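Local coordinates for 2-hydroxyisobutyryl-CoA mutase large subunit (Aquincola tertiaricarbonis, PDB 4R3U), which forms the substrate-binding half of a cobalamin-dependent mutase that interconverts 2-hydroxyisobutyryl-CoA and (S)-3-hydroxybutyryl-CoA, at residues A[274-279]-A[326-331]; A[296-301]-A[318-323]; A[222-227]-A[558-563]. One frame throughout, in Å; residues are numbered along the deposited sequence.

Contact 1 of 3, residues A[274-279]-A[326-331]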
loop_
_atom_site.group_PDB
_atom_site.type_symbol
_atom_site.label_atom_id
_atom_site.label_comp_id
_atom_site.label_asym_id
_atom_site.label_seq_id
_atom_site.Cartn_x
_atom_site.Cartn_y
_atom_site.Cartn_z
ATOM N N ASN A 274 10.470 10.905 28.672
ATOM C CA ASN A 274 10.876 9.654 29.325
ATOM C C ASN A 274 12.373 9.399 29.150
ATOM O O ASN A 274 13.040 9.040 30.126
ATOM C CB ASN A 274 10.044 8.482 28.804
ATOM C CG ASN A 274 8.637 8.449 29.375
ATOM O OD1 ASN A 274 8.323 9.117 30.371
ATOM N ND2 ASN A 274 7.775 7.606 28.814
ATOM N N LEU A 275 12.912 9.655 27.936
ATOM C CA LEU A 275 14.342 9.522 27.654
ATOM C C LEU A 275 15.165 10.388 28.625
ATOM O O LEU A 275 16.110 9.883 29.235
ATOM C CB LEU A 275 14.678 9.896 26.188
ATOM C CG LEU A 275 16.156 10.253 25.911
ATOM C CD1 LEU A 275 17.029 9.012 25.796
ATOM C CD2 LEU A 275 16.279 11.134 24.716
ATOM N N ILE A 276 14.803 11.668 28.761
ATOM C CA ILE A 276 15.500 12.610 29.633
ATOM C C ILE A 276 15.595 12.082 31.081
ATOM O O ILE A 276 16.685 12.068 31.652
ATOM C CB ILE A 276 14.886 14.030 29.509
ATOM C CG1 ILE A 276 15.275 14.655 28.154
ATOM C CG2 ILE A 276 15.279 14.939 30.737
ATOM C CD1 ILE A 276 14.255 15.665 27.605
ATOM N N THR A 277 14.471 11.575 31.621
ATOM C CA THR A 277 14.374 11.004 32.968
ATOM C C THR A 277 15.372 9.854 33.132
ATOM O O THR A 277 16.110 9.828 34.120
ATOM C CB THR A 277 12.929 10.590 33.236
ATOM O OG1 THR A 277 12.079 11.656 32.837
ATOM C CG2 THR A 277 12.665 10.238 34.685
ATOM N N TYR A 278 15.416 8.940 32.147
ATOM C CA TYR A 278 16.286 7.762 32.106
ATOM C C TYR A 278 17.760 8.110 32.068
ATOM O O TYR A 278 18.531 7.536 32.839
ATOM C CB TYR A 278 15.898 6.831 30.927
ATOM C CG TYR A 278 14.588 6.071 31.102
ATOM C CD1 TYR A 278 14.265 5.459 32.317
ATOM C CD2 TYR A 278 13.717 5.887 30.028
ATOM C CE1 TYR A 278 13.085 4.735 32.473
ATOM C CE2 TYR A 278 12.524 5.173 30.174
ATOM C CZ TYR A 278 12.225 4.575 31.393
ATOM O OH TYR A 278 11.073 3.845 31.573
ATOM N N VAL A 279 18.151 9.058 31.206
ATOM C CA VAL A 279 19.535 9.509 31.052
ATOM C C VAL A 279 20.044 10.122 32.346
ATOM O O VAL A 279 21.180 9.837 32.761
ATOM C CB VAL A 279 19.724 10.463 29.841
ATOM C CG1 VAL A 279 21.181 10.932 29.730
ATOM C CG2 VAL A 279 19.282 9.791 28.547
ATOM N N GLU A 326 23.519 18.794 23.060
ATOM C CA GLU A 326 23.388 20.048 23.801
ATOM C C GLU A 326 23.062 19.922 25.261
ATOM O O GLU A 326 23.694 20.610 26.075
ATOM C CB GLU A 326 22.459 21.050 23.098
ATOM C CG GLU A 326 22.868 21.417 21.670
ATOM C CD GLU A 326 24.204 22.090 21.382
ATOM O OE1 GLU A 326 24.672 22.895 22.224
ATOM O OE2 GLU A 326 24.740 21.875 20.270
ATOM N N ARG A 327 22.096 19.054 25.613
ATOM C CA ARG A 327 21.667 18.885 26.998
ATOM C C ARG A 327 22.520 17.876 27.781
ATOM O O ARG A 327 22.766 18.084 28.964
ATOM C CB ARG A 327 20.171 18.520 27.045
ATOM C CG ARG A 327 19.561 18.532 28.446
ATOM C CD ARG A 327 18.354 17.621 28.528
ATOM N NE ARG A 327 17.802 17.640 29.874
ATOM C CZ ARG A 327 16.679 18.268 30.198
ATOM N NH1 ARG A 327 16.255 18.272 31.446
ATOM N NH2 ARG A 327 15.925 18.823 29.256
ATOM N N PHE A 328 22.928 16.773 27.156
ATOM C CA PHE A 328 23.696 15.792 27.903
ATOM C C PHE A 328 25.204 15.870 27.724
ATOM O O PHE A 328 25.944 15.270 28.510
ATOM C CB PHE A 328 23.106 14.374 27.764
ATOM C CG PHE A 328 21.698 14.289 28.321
ATOM C CD1 PHE A 328 21.449 14.491 29.682
ATOM C CD2 PHE A 328 20.615 14.054 27.483
ATOM C CE1 PHE A 328 20.141 14.436 30.193
ATOM C CE2 PHE A 328 19.306 13.984 27.996
ATOM C CZ PHE A 328 19.080 14.170 29.343
ATOM N N GLY A 329 25.643 16.662 26.739
ATOM C CA GLY A 329 27.048 16.854 26.422
ATOM C C GLY A 329 27.716 15.622 25.851
ATOM O O GLY A 329 28.899 15.384 26.097
ATOM N N ALA A 330 26.981 14.835 25.084
ATOM C CA ALA A 330 27.522 13.624 24.462
ATOM C C ALA A 330 28.588 14.014 23.435
ATOM O O ALA A 330 28.473 15.067 22.791
ATOM C CB ALA A 330 26.407 12.823 23.793
ATOM N N ARG A 331 29.665 13.209 23.349
ATOM C CA ARG A 331 30.764 13.452 22.415
ATOM C C ARG A 331 30.914 12.345 21.362
ATOM O O ARG A 331 31.557 12.574 20.334
ATOM C CB ARG A 331 32.066 13.737 23.171
ATOM C CG ARG A 331 31.886 14.841 24.184
ATOM C CD ARG A 331 33.151 15.396 24.728
ATOM N NE ARG A 331 32.916 16.442 25.716
ATOM C CZ ARG A 331 32.386 17.641 25.463
ATOM N NH1 ARG A 331 32.014 17.967 24.229
ATOM N NH2 ARG A 331 32.262 18.536 26.435
#
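I276 and V279, one turn apart on helix 264-283, face the chain near the C-terminal end of helix 306-327, and between them they receive R327 and F328. L275 contributes little here; its side chain turns instead to Y320 and L296. I276 meets both partners. Its CG2 methyl lies anti to the backbone N (CG1 takes the place anti to the carbonyl carbon, chi1 -72°), which sets it over one face of the R327 guanidinium, off toward the rim, with CG2 3.5 Å from NH1 of R327. The other branch of I276 borders F328: CG1 stands 4.0 Å from CZ of F328, and the CA of I276 comes to 3.9 Å from the same CZ, near the plane of the ring. The phenyl group therefore points its far end at the helix backbone.

One turn on, V279 CG1 lies over one face of the F328 ring, 3.5 Å from the ring centroid and only 9° off the ring normal, a well-centred CH-pi contact. V279 CG1 thus covers the centre of that face, and R327 CD lies over the opposite face, toward the rim. The extended R327 chain serves twice, its methylene against the phenyl ring and its guanidinium against I276, while NH1 also has a long, weak ion pair with E441. Contacts across the pair are apolar, apart from the guanidinium face.

Just beyond F328, G329 leaves the helical conformation with positive phi. I323 of helix 306-327 touches both I276 and F328; away from this contact, N274, L275 and Y278 reach I252 of strand 252-253, and N274 also meets helix 213-219.

Contact 2 of 3, residues A[296-301]-A[318-323]. With 3HC (3-hydroxybutanoyl-coenzyme A), chain E.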
loop_
_atom_site.group_PDB
_atom_site.type_symbol
_atom_site.label_atom_id
_atom_site.label_comp_id
_atom_site.label_asym_id
_atom_site.label_seq_id
_atom_site.Cartn_x
_atom_site.Cartn_y
_atom_site.Cartn_z
ATOM N N LEU A 296 21.035 2.972 23.506
ATOM C CA LEU A 296 19.636 3.297 23.769
ATOM C C LEU A 296 18.909 3.154 22.436
ATOM O O LEU A 296 19.513 3.341 21.371
ATOM C CB LEU A 296 19.475 4.746 24.285
ATOM C CG LEU A 296 20.022 5.090 25.671
ATOM C CD1 LEU A 296 20.025 6.594 25.882
ATOM C CD2 LEU A 296 19.221 4.399 26.768
ATOM N N ALA A 297 17.626 2.817 22.486
ATOM C CA ALA A 297 16.788 2.632 21.299
ATOM C C ALA A 297 15.355 3.006 21.641
ATOM O O ALA A 297 14.998 3.150 22.824
ATOM C CB ALA A 297 16.877 1.190 20.795
ATOM N N PHE A 298 14.546 3.194 20.602
ATOM C CA PHE A 298 13.147 3.637 20.690
ATOM C C PHE A 298 12.189 2.728 19.931
ATOM O O PHE A 298 12.609 1.857 19.160
ATOM C CB PHE A 298 13.043 5.077 20.156
ATOM C CG PHE A 298 13.836 6.068 20.960
ATOM C CD1 PHE A 298 15.206 6.228 20.748
ATOM C CD2 PHE A 298 13.232 6.813 21.960
ATOM C CE1 PHE A 298 15.952 7.103 21.538
ATOM C CE2 PHE A 298 13.981 7.711 22.734
ATOM C CZ PHE A 298 15.332 7.840 22.522
ATOM N N PHE A 299 10.896 2.933 20.166
ATOM C CA PHE A 299 9.831 2.190 19.502
ATOM C C PHE A 299 8.679 3.148 19.220
ATOM O O PHE A 299 8.083 3.716 20.138
ATOM C CB PHE A 299 9.407 0.963 20.353
ATOM C CG PHE A 299 8.137 0.227 19.967
ATOM C CD1 PHE A 299 7.798 0.033 18.629
ATOM C CD2 PHE A 299 7.326 -0.336 20.937
ATOM C CE1 PHE A 299 6.649 -0.664 18.277
ATOM C CE2 PHE A 299 6.176 -1.058 20.581
ATOM C CZ PHE A 299 5.859 -1.240 19.251
ATOM N N PHE A 300 8.387 3.350 17.936
ATOM C CA PHE A 300 7.308 4.251 17.497
ATOM C C PHE A 300 6.285 3.563 16.591
ATOM O O PHE A 300 6.577 2.542 15.981
ATOM C CB PHE A 300 7.896 5.507 16.815
ATOM C CG PHE A 300 8.742 6.331 17.757
ATOM C CD1 PHE A 300 8.160 7.015 18.830
ATOM C CD2 PHE A 300 10.128 6.392 17.604
ATOM C CE1 PHE A 300 8.947 7.749 19.718
ATOM C CE2 PHE A 300 10.909 7.138 18.484
ATOM C CZ PHE A 300 10.320 7.800 19.545
ATOM N N VAL A 301 5.100 4.133 16.507
ATOM C CA VAL A 301 4.051 3.661 15.608
ATOM C C VAL A 301 4.271 4.343 14.236
ATOM O O VAL A 301 4.912 5.405 14.154
ATOM C CB VAL A 301 2.612 4.007 16.174
ATOM C CG1 VAL A 301 2.335 5.512 16.146
ATOM C CG2 VAL A 301 1.519 3.250 15.448
ATOM N N ARG A 318 16.106 14.365 14.896
ATOM C CA ARG A 318 16.740 15.687 15.029
ATOM C C ARG A 318 16.722 16.172 16.477
ATOM O O ARG A 318 17.748 16.633 16.976
ATOM C CB ARG A 318 16.088 16.720 14.085
ATOM C CG ARG A 318 16.793 18.086 14.064
ATOM C CD ARG A 318 16.639 18.761 12.730
ATOM N NE ARG A 318 15.411 19.539 12.652
ATOM C CZ ARG A 318 14.796 19.879 11.524
ATOM N NH1 ARG A 318 13.713 20.638 11.560
ATOM N NH2 ARG A 318 15.262 19.471 10.351
ATOM N N CYS A 319 15.552 16.060 17.144
ATOM C CA CYS A 319 15.318 16.437 18.543
ATOM C C CYS A 319 16.223 15.633 19.471
ATOM O O CYS A 319 16.899 16.204 20.332
ATOM C CB CYS A 319 13.844 16.265 18.904
ATOM S SG CYS A 319 12.737 17.439 18.086
ATOM N N TYR A 320 16.278 14.313 19.238
ATOM C CA TYR A 320 17.112 13.389 19.982
ATOM C C TYR A 320 18.584 13.758 19.876
ATOM O O TYR A 320 19.253 13.805 20.908
ATOM C CB TYR A 320 16.892 11.948 19.497
ATOM C CG TYR A 320 17.812 10.948 20.169
ATOM C CD1 TYR A 320 17.609 10.564 21.493
ATOM C CD2 TYR A 320 18.890 10.391 19.484
ATOM C CE1 TYR A 320 18.444 9.635 22.116
ATOM C CE2 TYR A 320 19.729 9.464 20.092
ATOM C CZ TYR A 320 19.503 9.093 21.411
ATOM O OH TYR A 320 20.328 8.186 22.017
ATOM N N ALA A 321 19.088 14.017 18.636
ATOM C CA ALA A 321 20.485 14.417 18.415
ATOM C C ALA A 321 20.826 15.670 19.225
ATOM O O ALA A 321 21.819 15.662 19.972
ATOM C CB ALA A 321 20.739 14.667 16.949
ATOM N N LYS A 322 19.956 16.719 19.115
ATOM C CA LYS A 322 20.125 18.004 19.785
ATOM C C LYS A 322 20.153 17.881 21.303
ATOM O O LYS A 322 20.986 18.520 21.934
ATOM C CB LYS A 322 19.084 19.024 19.294
ATOM C CG LYS A 322 19.357 19.491 17.874
ATOM C CD LYS A 322 18.266 20.376 17.285
ATOM C CE LYS A 322 18.754 20.972 15.980
ATOM N NZ LYS A 322 17.833 22.014 15.454
ATOM N N ILE A 323 19.273 17.030 21.873
ATOM C CA ILE A 323 19.148 16.788 23.324
ATOM C C ILE A 323 20.422 16.136 23.855
ATOM O O ILE A 323 21.001 16.623 24.823
ATOM C CB ILE A 323 17.875 15.946 23.645
ATOM C CG1 ILE A 323 16.574 16.745 23.374
ATOM C CG2 ILE A 323 17.891 15.406 25.071
ATOM C CD1 ILE A 323 15.264 15.802 23.244
HETATM N N1A 3HC E . 25.397 -0.393 7.355
HETATM C C2A 3HC E . 26.330 -1.118 8.248
HETATM N N3A 3HC E . 25.641 -1.733 9.390
HETATM C C4A 3HC E . 24.300 -1.628 9.552
HETATM C C5A 3HC E . 23.527 -0.940 8.685
HETATM C C6A 3HC E . 24.080 -0.319 7.620
HETATM N N6A 3HC E . 23.268 0.348 6.802
HETATM N N7A 3HC E . 22.266 -1.037 9.116
HETATM C C8A 3HC E . 22.258 -1.777 10.221
HETATM N N9A 3HC E . 23.511 -2.115 10.507
HETATM C C1B 3HC E . 24.031 -2.936 11.642
HETATM C C2B 3HC E . 23.810 -2.277 12.988
HETATM O O2B 3HC E . 24.877 -1.384 13.322
HETATM C C3B 3HC E . 23.754 -3.474 13.922
HETATM O O3B 3HC E . 25.087 -3.931 14.257
HETATM P P3B 3HC E . 25.538 -4.328 15.756
HETATM O O7A 3HC E . 24.635 -5.447 16.092
HETATM O O8A 3HC E . 26.955 -4.716 15.551
HETATM O O9A 3HC E . 25.325 -3.066 16.500
HETATM C C4B 3HC E . 23.084 -4.552 13.076
HETATM O O4B 3HC E . 23.306 -4.186 11.680
HETATM C C5B 3HC E . 21.586 -4.670 13.410
HETATM O O5B 3HC E . 20.869 -3.532 12.884
HETATM P P1A 3HC E . 20.073 -2.456 13.811
HETATM O O1A 3HC E . 20.640 -2.391 15.186
HETATM O O2A 3HC E . 19.945 -1.201 13.050
HETATM O O3A 3HC E . 18.609 -3.198 13.765
HETATM P P2A 3HC E . 17.963 -4.184 14.883
HETATM O O4A 3HC E . 16.664 -4.646 14.373
HETATM O O5A 3HC E . 18.946 -5.194 15.349
HETATM O O6A 3HC E . 17.741 -3.164 16.071
HETATM C CBP 3HC E . 16.554 -1.643 17.537
HETATM C CCP 3HC E . 16.762 -2.111 16.081
HETATM C CDP 3HC E . 17.862 -0.967 17.970
HETATM C CEP 3HC E . 15.443 -0.588 17.579
HETATM C CAP 3HC E . 16.239 -2.851 18.483
HETATM O OAP 3HC E . 16.162 -2.505 19.884
HETATM C C9P 3HC E . 15.079 -3.791 18.049
HETATM O O9P 3HC E . 15.278 -4.745 17.295
HETATM N N8P 3HC E . 13.885 -3.560 18.618
HETATM C C7P 3HC E . 12.732 -4.424 18.341
HETATM C C6P 3HC E . 11.591 -4.104 19.297
HETATM C C5P 3HC E . 10.325 -4.908 18.981
HETATM O O5P 3HC E . 10.231 -5.642 17.994
HETATM N N4P 3HC E . 9.354 -4.727 19.883
HETATM C C3P 3HC E . 8.056 -5.376 19.770
HETATM C C2P 3HC E . 7.062 -4.543 20.533
HETATM S S1P 3HC E . 5.374 -5.203 20.386
HETATM C C1 3HC E . 4.564 -3.991 21.442
HETATM O O1 3HC E . 5.037 -3.583 22.501
HETATM C C2 3HC E . 3.250 -3.389 20.913
HETATM C C3 3HC E . 2.060 -4.333 21.098
HETATM O O3 3HC E . 2.331 -5.567 20.443
HETATM C C4 3HC E . 1.756 -4.568 22.585
#
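This contact belongs to a beta-alpha-beta unit of the TIM barrel, in which strand 298-302 is followed by helix 306-327 and then strand 340-344, and it links the first strand to the helix that follows it. F298 and Y320 carry it as an offset edge-to-face pair: the rim of the phenylalanine is directed at the face of the tyrosine, with centroids 5.2 Å apart and planes at 77°. The touching atoms are CE1 and CZ of F298, and CE1 of F298 lies 3.6 Å from CE1 of Y320. Y320 has its CG anti to the backbone N (chi1 176°), a torsion that carries the ring off the helix toward the strand. L296 adds a looser contact at the far end of that ring, its CD1 4.2 Å from OH of Y320.

A297 and F299 serve the coenzyme A pocket. CB of A297 is 3.7 Å from CDP, a methyl of the pantetheine part of 3-hydroxybutanoyl-CoA, and CE2 of F299 is 3.4 Å from the thioester oxygen O1. Acyl carbon C2 lies in the plane of the F299 ring, at its edge. Y255, H256 and H341 gather round the same ring.

Chemically, the segment has two sides: F298 meets Y320 in the layer between the barrel strands and the helix, while A297 and F299 face the ligand, where F299 also meets the polar thioester oxygen. Across the segments it is ring and methyl contacts that join strand to helix, and the buried fit probably rests on shape and ring orientation rather than on polar bonds.

Contact 3 of 3, residues A[222-227]-A[558-563]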
loop_
_atom_site.group_PDB
_atom_site.type_symbol
_atom_site.label_atom_id
_atom_site.label_comp_id
_atom_site.label_asym_id
_atom_site.label_seq_id
_atom_site.Cartn_x
_atom_site.Cartn_y
_atom_site.Cartn_z
ATOM N N TYR A 222 2.602 -2.752 35.364
ATOM C CA TYR A 222 3.462 -2.325 36.471
ATOM C C TYR A 222 3.306 -3.240 37.670
ATOM O O TYR A 222 2.274 -3.900 37.823
ATOM C CB TYR A 222 3.220 -0.850 36.856
ATOM C CG TYR A 222 1.790 -0.371 36.766
ATOM C CD1 TYR A 222 0.793 -0.934 37.561
ATOM C CD2 TYR A 222 1.433 0.659 35.904
ATOM C CE1 TYR A 222 -0.527 -0.491 37.488
ATOM C CE2 TYR A 222 0.115 1.104 35.818
ATOM C CZ TYR A 222 -0.859 0.540 36.626
ATOM O OH TYR A 222 -2.161 0.975 36.558
ATOM N N ILE A 223 4.345 -3.311 38.498
ATOM C CA ILE A 223 4.363 -4.141 39.691
ATOM C C ILE A 223 4.590 -3.246 40.909
ATOM O O ILE A 223 3.758 -3.190 41.793
ATOM C CB ILE A 223 5.417 -5.303 39.587
ATOM C CG1 ILE A 223 5.228 -6.158 38.305
ATOM C CG2 ILE A 223 5.359 -6.191 40.834
ATOM C CD1 ILE A 223 6.378 -7.093 37.900
ATOM N N TYR A 224 5.705 -2.530 40.926
ATOM C CA TYR A 224 6.162 -1.693 42.031
ATOM C C TYR A 224 5.908 -0.224 41.783
ATOM O O TYR A 224 5.684 0.161 40.624
ATOM C CB TYR A 224 7.687 -1.909 42.218
ATOM C CG TYR A 224 8.067 -3.373 42.241
ATOM C CD1 TYR A 224 7.692 -4.195 43.310
ATOM C CD2 TYR A 224 8.738 -3.960 41.163
ATOM C CE1 TYR A 224 8.005 -5.552 43.321
ATOM C CE2 TYR A 224 9.057 -5.319 41.165
ATOM C CZ TYR A 224 8.694 -6.107 42.253
ATOM O OH TYR A 224 8.997 -7.444 42.282
ATOM N N PRO A 225 6.036 0.623 42.837
ATOM C CA PRO A 225 5.913 2.077 42.630
ATOM C C PRO A 225 6.993 2.597 41.664
ATOM O O PRO A 225 8.001 1.915 41.427
ATOM C CB PRO A 225 6.115 2.646 44.051
ATOM C CG PRO A 225 5.881 1.508 44.988
ATOM C CD PRO A 225 6.345 0.309 44.252
ATOM N N ILE A 226 6.774 3.783 41.095
ATOM C CA ILE A 226 7.640 4.431 40.096
ATOM C C ILE A 226 9.147 4.381 40.403
ATOM O O ILE A 226 9.909 3.876 39.569
ATOM C CB ILE A 226 7.150 5.868 39.772
ATOM C CG1 ILE A 226 5.619 5.898 39.496
ATOM C CG2 ILE A 226 7.953 6.443 38.607
ATOM C CD1 ILE A 226 5.046 7.211 39.224
ATOM N N ALA A 227 9.566 4.883 41.592
ATOM C CA ALA A 227 10.971 4.956 42.014
ATOM C C ALA A 227 11.756 3.629 41.947
ATOM O O ALA A 227 12.735 3.591 41.190
ATOM C CB ALA A 227 11.101 5.621 43.374
ATOM N N GLU A 558 7.533 -11.602 43.959
ATOM C CA GLU A 558 6.867 -11.600 45.274
ATOM C C GLU A 558 7.763 -11.192 46.396
ATOM O O GLU A 558 7.340 -10.394 47.234
ATOM C CB GLU A 558 6.166 -12.920 45.573
ATOM C CG GLU A 558 4.950 -13.159 44.697
ATOM C CD GLU A 558 3.909 -12.054 44.653
ATOM O OE1 GLU A 558 3.341 -11.719 45.720
ATOM O OE2 GLU A 558 3.649 -11.543 43.537
ATOM N N LYS A 559 9.015 -11.709 46.409
ATOM C CA LYS A 559 10.022 -11.378 47.418
ATOM C C LYS A 559 10.247 -9.848 47.487
ATOM O O LYS A 559 10.270 -9.278 48.578
ATOM C CB LYS A 559 11.338 -12.123 47.114
ATOM C CG LYS A 559 12.355 -12.057 48.227
ATOM C CD LYS A 559 11.944 -12.932 49.392
ATOM C CE LYS A 559 12.897 -12.856 50.552
ATOM N NZ LYS A 559 12.499 -13.801 51.631
ATOM N N LEU A 560 10.368 -9.190 46.305
ATOM C CA LEU A 560 10.604 -7.747 46.201
ATOM C C LEU A 560 9.402 -6.869 46.560
ATOM O O LEU A 560 9.609 -5.733 47.002
ATOM C CB LEU A 560 11.290 -7.345 44.883
ATOM C CG LEU A 560 12.664 -7.978 44.597
ATOM C CD1 LEU A 560 13.237 -7.455 43.290
ATOM C CD2 LEU A 560 13.678 -7.708 45.728
ATOM N N LYS A 561 8.157 -7.411 46.439
ATOM C CA LYS A 561 6.920 -6.720 46.834
ATOM C C LYS A 561 6.902 -6.457 48.365
ATOM O O LYS A 561 6.366 -5.442 48.804
ATOM C CB LYS A 561 5.686 -7.535 46.449
ATOM C CG LYS A 561 5.233 -7.326 45.017
ATOM C CD LYS A 561 4.098 -8.278 44.701
ATOM C CE LYS A 561 3.532 -8.057 43.324
ATOM N NZ LYS A 561 2.600 -9.147 42.939
ATOM N N GLY A 562 7.522 -7.357 49.136
ATOM C CA GLY A 562 7.669 -7.264 50.588
ATOM C C GLY A 562 8.418 -6.036 51.083
ATOM O O GLY A 562 8.133 -5.546 52.183
ATOM N N ILE A 563 9.377 -5.519 50.272
ATOM C CA ILE A 563 10.135 -4.299 50.618
ATOM C C ILE A 563 9.686 -3.042 49.837
ATOM O O ILE A 563 9.895 -1.924 50.307
ATOM C CB ILE A 563 11.690 -4.489 50.603
ATOM C CG1 ILE A 563 12.231 -4.855 49.207
ATOM C CG2 ILE A 563 12.165 -5.479 51.679
ATOM C CD1 ILE A 563 13.506 -4.132 48.857
#
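Y224 and I223 meet helix 553-564 through van der Waals contacts on K561 and L560. The Y224 ring comes edge-on to the helix backbone: its CE1 is 3.6 Å from the backbone N of K561, which lies near the ring plane, and 3.7 Å from CG of K561. At the phenol end, OH of Y224 touches CB of L560 at 3.5 Å in van der Waals contact; its hydrogen bond goes to the carbonyl oxygen of V557, one turn earlier. I223 lies over the ring of its neighbour, with CG2 3.5 Å above the centre of one face of Y224. The same methyl, anti to its backbone N while CG1 is beside it (chi1 -54°), touches K561, CG2 to CE 3.6 Å.

The ionic component is internal to the helix. K561, extended beyond CG, passes I223 and sends NZ to OE2 of E558 at 2.7 Å, a salt bridge in which NZ meets OE2 on its syn side, 18° out of the carboxylate plane. Replacing K561 with an alanine would probably leave the E558 carboxylate without its ionic mate and open a gap beside CG2 of I223 and the edge of the Y224 ring.

Around the tyrosine, W564 makes an edge-to-face pair with Y224, and W184 of helix 183-196 touches both Y224 and L560. The whole is a loop-to-helix junction: the turn leading into helix 226-243, with P225 at its N-cap position, packs on helix 553-564, the last helix of the modelled chain.

Contacts 1 and 2 form one continuous patch on helix 306-327, their centres 11 Å apart. F328 N lies 3.0 Å from I323 O, a probable hydrogen bond, and L275 CD2 packs 3.5 Å from Y320 CD1, so L275 bridges the two contacts. Substrate touches only contact 2, through A297 and F299; the V279 side chain of contact 1 is about 11 Å from that of R295, which binds it. Contact 3 lies apart, with its centre 27 Å from that of contact 1 and 29 Å from that of contact 2, but the I223 side chain is about 11 Å from cobalamin.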